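Local structure of glutathione S-transferase-3 (Necator americanus, 3W8S) at residues 90-95 / 154-159. The protein probably catalyses the conjugation of glutathione to electrophilic halide compounds, releasing a halide anion, as a sigma-class glutathione transferase of a parasitic hookworm. Sequence-based numbering, arbitrary orientation.
Sequences SITDQY and TFADLY
The first turn of helix 155-170, which starts with an N-capping box of T154 and D157 as in other glutathione transferases, packs through F155, A156 and Y159 on I91, T92 and Y95 of helix 82-101. The two segments run nearly parallel, axes 9.4 Å apart and crossing at 22°. T92 meets A156 where the backbones come closest. CG2 of T92, anti to its carbonyl carbon, lies 3.9 Å from A156 CA. The same methyl also reaches the rings of F155 and Y159. T92 OG1 is hydrogen-bonded to D89 O, within its own helix. Beside T92, I91 CG2 touches A156 CB at 3.8 Å. One turn on, Y95 and Y159 meet obliquely, ring planes at 39°. CB of Y159 sits over one face of the Y95 ring, 4.2 Å from its centroid. CE2 of Y95 approaches Y159 CD1 at 3.5 Å. A water links Y95 OH to Y159 O, joining the two helices by a polar bridge. In the box, D157 OD2 accepts from T154 N at 2.9 Å through its anti lone pair. T154 OG1, at the N-cap, accepts a weak bond from A156 N. D157 OD1 is hydrogen-bonded to L148 N and H184 NE2. Y159 stacks on F65 of helix 64-75 and lies close to the glutathione-binding S64. Helix 16-25 packs on F155 and Y159, while helix 117-143 packs on I91 and Y95.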
loop_
_atom_site.group_PDB
_atom_site.type_symbol
_atom_site.label_atom_id
_atom_site.label_comp_id
_atom_site.label_asym_id
_atom_site.label_seq_id
_atom_site.Cartn_x
_atom_site.Cartn_y
_atom_site.Cartn_z
ATOM N N SER A 90 4.740 6.758 -3.016
ATOM C CA SER A 90 4.366 7.409 -1.714
ATOM C C SER A 90 2.985 8.076 -1.907
ATOM O O SER A 90 2.122 8.055 -1.034
ATOM C CB SER A 90 5.439 8.469 -1.274
ATOM O OG SER A 90 5.371 9.705 -2.036
ATOM N N ILE A 91 2.766 8.663 -3.098
ATOM C CA ILE A 91 1.503 9.334 -3.346
ATOM C C ILE A 91 0.340 8.332 -3.415
ATOM O O ILE A 91 -0.772 8.605 -2.830
ATOM C CB ILE A 91 1.515 10.208 -4.677
ATOM C CG1 ILE A 91 2.340 11.510 -4.480
ATOM C CG2 ILE A 91 0.068 10.507 -5.078
ATOM C CD1 ILE A 91 2.682 12.205 -5.809
ATOM N N THR A 92 0.539 7.199 -4.088
ATOM C CA THR A 92 -0.538 6.183 -4.118
ATOM C C THR A 92 -0.767 5.551 -2.734
ATOM O O THR A 92 -1.874 5.259 -2.386
ATOM C CB THR A 92 -0.339 5.146 -5.236
ATOM O OG1 THR A 92 0.853 4.421 -4.978
ATOM C CG2 THR A 92 -0.115 5.922 -6.580
ATOM N N ASP A 93 0.279 5.421 -1.921
ATOM C CA ASP A 93 0.084 4.938 -0.556
ATOM C C ASP A 93 -0.710 5.981 0.277
ATOM O O ASP A 93 -1.575 5.617 1.100
ATOM C CB ASP A 93 1.433 4.641 0.117
ATOM C CG ASP A 93 1.931 3.181 -0.177
ATOM O OD1 ASP A 93 1.182 2.382 -0.819
ATOM O OD2 ASP A 93 3.060 2.842 0.269
ATOM N N GLN A 94 -0.412 7.255 0.091
ATOM C CA GLN A 94 -1.233 8.267 0.796
ATOM C C GLN A 94 -2.731 8.235 0.375
ATOM O O GLN A 94 -3.653 8.520 1.166
ATOM C CB GLN A 94 -0.644 9.695 0.570
ATOM C CG GLN A 94 -1.310 10.829 1.425
ATOM C CD GLN A 94 -1.136 10.609 2.941
ATOM O OE1 GLN A 94 -0.203 9.895 3.407
ATOM N NE2 GLN A 94 -1.984 11.281 3.736
ATOM N N TYR A 95 -2.948 8.035 -0.927
ATOM C CA TYR A 95 -4.279 7.943 -1.487
ATOM C C TYR A 95 -5.012 6.727 -0.834
ATOM O O TYR A 95 -6.170 6.802 -0.457
ATOM C CB TYR A 95 -4.141 7.727 -3.020
ATOM C CG TYR A 95 -5.446 7.340 -3.661
ATOM C CD1 TYR A 95 -6.412 8.314 -3.890
ATOM C CD2 TYR A 95 -5.745 5.993 -4.005
ATOM C CE1 TYR A 95 -7.651 8.003 -4.453
ATOM C CE2 TYR A 95 -6.989 5.663 -4.580
ATOM C CZ TYR A 95 -7.915 6.705 -4.810
ATOM O OH TYR A 95 -9.159 6.485 -5.367
ATOM N N THR A 154 1.929 9.864 -14.658
ATOM C CA THR A 154 2.194 8.586 -14.015
ATOM C C THR A 154 0.876 8.057 -13.431
ATOM O O THR A 154 -0.116 8.762 -13.422
ATOM C CB THR A 154 3.215 8.731 -12.869
ATOM O OG1 THR A 154 2.645 9.538 -11.787
ATOM C CG2 THR A 154 4.555 9.341 -13.433
ATOM N N PHE A 155 0.866 6.815 -12.955
ATOM C CA PHE A 155 -0.373 6.306 -12.409
ATOM C C PHE A 155 -0.786 7.034 -11.105
ATOM O O PHE A 155 -1.943 6.969 -10.723
ATOM C CB PHE A 155 -0.406 4.760 -12.301
ATOM C CG PHE A 155 0.488 4.172 -11.246
ATOM C CD1 PHE A 155 1.876 4.065 -11.412
ATOM C CD2 PHE A 155 -0.064 3.673 -10.073
ATOM C CE1 PHE A 155 2.700 3.472 -10.459
ATOM C CE2 PHE A 155 0.789 3.121 -9.083
ATOM C CZ PHE A 155 2.172 3.034 -9.264
ATOM N N ALA A 156 0.146 7.743 -10.442
ATOM C CA ALA A 156 -0.347 8.588 -9.350
ATOM C C ALA A 156 -1.342 9.646 -9.881
ATOM O O ALA A 156 -2.355 9.894 -9.237
ATOM C CB ALA A 156 0.811 9.271 -8.576
ATOM N N ASP A 157 -1.039 10.266 -11.032
ATOM C CA ASP A 157 -1.936 11.269 -11.661
ATOM C C ASP A 157 -3.287 10.588 -11.935
ATOM O O ASP A 157 -4.406 11.139 -11.701
ATOM C CB ASP A 157 -1.322 11.749 -13.003
ATOM C CG ASP A 157 -0.116 12.569 -12.787
ATOM O OD1 ASP A 157 -0.263 13.587 -12.061
ATOM O OD2 ASP A 157 1.011 12.264 -13.321
ATOM N N LEU A 158 -3.203 9.347 -12.379
ATOM C CA LEU A 158 -4.471 8.684 -12.788
ATOM C C LEU A 158 -5.382 8.463 -11.547
ATOM O O LEU A 158 -6.584 8.680 -11.652
ATOM C CB LEU A 158 -4.197 7.321 -13.497
ATOM C CG LEU A 158 -3.389 7.390 -14.803
ATOM C CD1 LEU A 158 -3.114 5.930 -15.243
ATOM C CD2 LEU A 158 -4.283 8.084 -15.880
ATOM N N TYR A 159 -4.849 7.956 -10.414
ATOM C CA TYR A 159 -5.693 7.735 -9.199
ATOM C C TYR A 159 -6.352 9.070 -8.762
ATOM O O TYR A 159 -7.549 9.114 -8.402
ATOM C CB TYR A 159 -4.880 7.129 -7.999
ATOM C CG TYR A 159 -4.751 5.591 -8.070
ATOM C CD1 TYR A 159 -5.854 4.774 -7.793
ATOM C CD2 TYR A 159 -3.532 4.933 -8.426
ATOM C CE1 TYR A 159 -5.769 3.358 -7.839
ATOM C CE2 TYR A 159 -3.468 3.484 -8.485
ATOM C CZ TYR A 159 -4.595 2.730 -8.194
ATOM O OH TYR A 159 -4.650 1.310 -8.219
HETATM O O HOH W 1 -9.134 7.022 -8.144
#